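Side-chain contact in uncharacterized conserved protein (Staphylococcus epidermidis, PDB 3FRM), which is of unknown function but carries a region related to GNAT acetyltransferases, so it may transfer an acyl group to a still unidentified substrate: residues N127-Y132 against H154-Y159. Numbering follows the deposited sequence.
Sequences NNINDY and HIYSSY. With NA (sodium ion), chain G.
I129 lies over one face of the Y159 ring, its CG1 4.0 Å from the ring centroid and only 7° off the ring normal, a nearly centred CH-pi contact. Both branches of I129 take part. CG1, anti to the backbone N (chi1 -176°), mainly covers the middle of that ring; CG2 sits 4.1 Å from Y159 OH and also 4.1 Å from Y156 CE1. Y156 receives this methyl at its ring edge, near the ring plane, its side chain running at about a right angle to that of I129. One isoleucine thus meets two tyrosines in different ways, Y159 by its face and Y156 by its edge. Three residues further along helix 129-136, Y132 reaches across to I155: its CE2 lies 3.9 Å from I155 CG2 and 4.1 Å from I155 CD1, CG2 approaching the ring obliquely. Y132 OH hydrogen-bonds to D180 on strand 174-183, which ties the far end of the ring to the sheet while its CE2 corner packs on helix 145-158. No hydrogen bond joins the two segments, so apolar contact carries the pairing. Within 154-159, S158 OG donates to H154 O (2.7 Å) from above the carbonyl plane, and the same oxygen also accepts the backbone N-H of S157. Just beyond, Y159 O binds the sodium ion at 2.5 Å, together with N160, D162 and I164. The arrangement joins the start of helix 129-136 to the C-terminal end of helix 145-158, consistent with the pair of helices that follows the first strand of a GNAT fold, here strand 120-123.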
loop_
_atom_site.group_PDB
_atom_site.type_symbol
_atom_site.label_atom_id
_atom_site.label_comp_id
_atom_site.label_asym_id
_atom_site.label_seq_id
_atom_site.Cartn_x
_atom_site.Cartn_y
_atom_site.Cartn_z
ATOM N N ASN A 127 -26.875 21.379 4.303
ATOM C CA ASN A 127 -26.228 22.601 4.744
ATOM C C ASN A 127 -24.756 22.617 4.482
ATOM O O ASN A 127 -24.159 23.652 4.237
ATOM C CB ASN A 127 -26.465 22.806 6.235
ATOM C CG ASN A 127 -27.873 23.303 6.539
ATOM O OD1 ASN A 127 -28.725 23.444 5.638
ATOM N ND2 ASN A 127 -28.123 23.580 7.812
ATOM N N ASN A 128 -24.156 21.453 4.548
ATOM C CA ASN A 128 -22.735 21.378 4.347
ATOM C C ASN A 128 -22.345 20.414 3.258
ATOM O O ASN A 128 -21.169 20.265 3.015
ATOM C CB ASN A 128 -21.997 21.067 5.665
ATOM C CG ASN A 128 -22.419 19.752 6.273
ATOM O OD1 ASN A 128 -23.071 18.915 5.641
ATOM N ND2 ASN A 128 -22.068 19.568 7.500
ATOM N N ILE A 129 -23.313 19.815 2.559
ATOM C CA ILE A 129 -23.016 18.795 1.514
ATOM C C ILE A 129 -21.960 19.190 0.487
ATOM O O ILE A 129 -21.230 18.303 -0.042
ATOM C CB ILE A 129 -24.295 18.314 0.746
ATOM C CG1 ILE A 129 -23.969 17.201 -0.256
ATOM C CG2 ILE A 129 -24.928 19.436 -0.044
ATOM C CD1 ILE A 129 -23.080 16.023 0.323
ATOM N N ASN A 130 -21.931 20.477 0.139
ATOM C CA ASN A 130 -20.974 21.011 -0.832
ATOM C C ASN A 130 -19.536 21.022 -0.280
ATOM O O ASN A 130 -18.575 20.893 -1.059
ATOM C CB ASN A 130 -21.354 22.408 -1.334
ATOM C CG ASN A 130 -22.398 22.384 -2.472
ATOM O OD1 ASN A 130 -23.443 23.000 -2.338
ATOM N ND2 ASN A 130 -22.122 21.672 -3.582
ATOM N N ASP A 131 -19.377 21.185 1.038
ATOM C CA ASP A 131 -18.078 21.075 1.642
ATOM C C ASP A 131 -17.593 19.644 1.557
ATOM O O ASP A 131 -16.406 19.404 1.428
ATOM C CB ASP A 131 -18.107 21.474 3.136
ATOM C CG ASP A 131 -18.305 22.963 3.342
ATOM O OD1 ASP A 131 -18.835 23.308 4.422
ATOM O OD2 ASP A 131 -17.946 23.780 2.451
ATOM N N TYR A 132 -18.499 18.685 1.685
ATOM C CA TYR A 132 -18.115 17.300 1.586
ATOM C C TYR A 132 -17.579 17.069 0.152
ATOM O O TYR A 132 -16.470 16.576 -0.054
ATOM C CB TYR A 132 -19.314 16.403 1.940
ATOM C CG TYR A 132 -19.133 14.957 1.592
ATOM C CD1 TYR A 132 -18.750 14.049 2.558
ATOM C CD2 TYR A 132 -19.380 14.479 0.278
ATOM C CE1 TYR A 132 -18.582 12.706 2.271
ATOM C CE2 TYR A 132 -19.206 13.071 -0.053
ATOM C CZ TYR A 132 -18.788 12.207 0.987
ATOM O OH TYR A 132 -18.570 10.845 0.787
ATOM N N HIS A 154 -24.036 11.559 -8.355
ATOM C CA HIS A 154 -24.762 10.482 -7.688
ATOM C C HIS A 154 -24.904 10.699 -6.166
ATOM O O HIS A 154 -26.011 10.650 -5.640
ATOM C CB HIS A 154 -24.102 9.163 -8.055
ATOM C CG HIS A 154 -24.711 7.966 -7.397
ATOM N ND1 HIS A 154 -26.054 7.657 -7.500
ATOM C CD2 HIS A 154 -24.149 6.976 -6.662
ATOM C CE1 HIS A 154 -26.295 6.532 -6.849
ATOM N NE2 HIS A 154 -25.156 6.098 -6.333
ATOM N N ILE A 155 -23.795 10.984 -5.488
ATOM C CA ILE A 155 -23.794 11.345 -4.064
ATOM C C ILE A 155 -24.670 12.571 -3.757
ATOM O O ILE A 155 -25.444 12.614 -2.757
ATOM C CB ILE A 155 -22.380 11.695 -3.574
ATOM C CG1 ILE A 155 -21.390 10.607 -3.942
ATOM C CG2 ILE A 155 -22.370 11.966 -2.063
ATOM C CD1 ILE A 155 -19.994 10.903 -3.408
ATOM N N TYR A 156 -24.532 13.576 -4.608
ATOM C CA TYR A 156 -25.267 14.820 -4.417
ATOM C C TYR A 156 -26.765 14.630 -4.582
ATOM O O TYR A 156 -27.522 15.517 -4.272
ATOM C CB TYR A 156 -24.785 15.891 -5.400
ATOM C CG TYR A 156 -25.530 17.192 -5.263
ATOM C CD1 TYR A 156 -25.363 17.984 -4.132
ATOM C CD2 TYR A 156 -26.417 17.645 -6.271
ATOM C CE1 TYR A 156 -26.046 19.226 -3.992
ATOM C CE2 TYR A 156 -27.105 18.887 -6.144
ATOM C CZ TYR A 156 -26.916 19.650 -5.000
ATOM O OH TYR A 156 -27.579 20.835 -4.823
ATOM N N SER A 157 -27.220 13.510 -5.116
ATOM C CA SER A 157 -28.662 13.396 -5.276
ATOM C C SER A 157 -29.199 12.183 -4.552
ATOM O O SER A 157 -30.386 11.904 -4.619
ATOM C CB SER A 157 -29.031 13.329 -6.759
ATOM O OG SER A 157 -28.854 12.006 -7.194
ATOM N N SER A 158 -28.324 11.448 -3.871
ATOM C CA SER A 158 -28.773 10.292 -3.157
ATOM C C SER A 158 -28.358 10.358 -1.704
ATOM O O SER A 158 -28.535 9.379 -1.000
ATOM C CB SER A 158 -28.265 9.007 -3.820
ATOM O OG SER A 158 -26.863 8.913 -3.723
ATOM N N TYR A 159 -27.849 11.508 -1.248
ATOM C CA TYR A 159 -27.293 11.602 0.109
ATOM C C TYR A 159 -28.297 11.626 1.277
ATOM O O TYR A 159 -27.983 11.067 2.320
ATOM C CB TYR A 159 -26.268 12.731 0.240
ATOM C CG TYR A 159 -26.885 14.082 0.351
ATOM C CD1 TYR A 159 -27.293 14.769 -0.790
ATOM C CD2 TYR A 159 -27.073 14.692 1.611
ATOM C CE1 TYR A 159 -27.869 16.027 -0.699
ATOM C CE2 TYR A 159 -27.661 15.967 1.722
ATOM C CZ TYR A 159 -28.054 16.633 0.564
ATOM O OH TYR A 159 -28.647 17.891 0.638
HETATM NA NA NA G . -28.227 9.369 4.126
#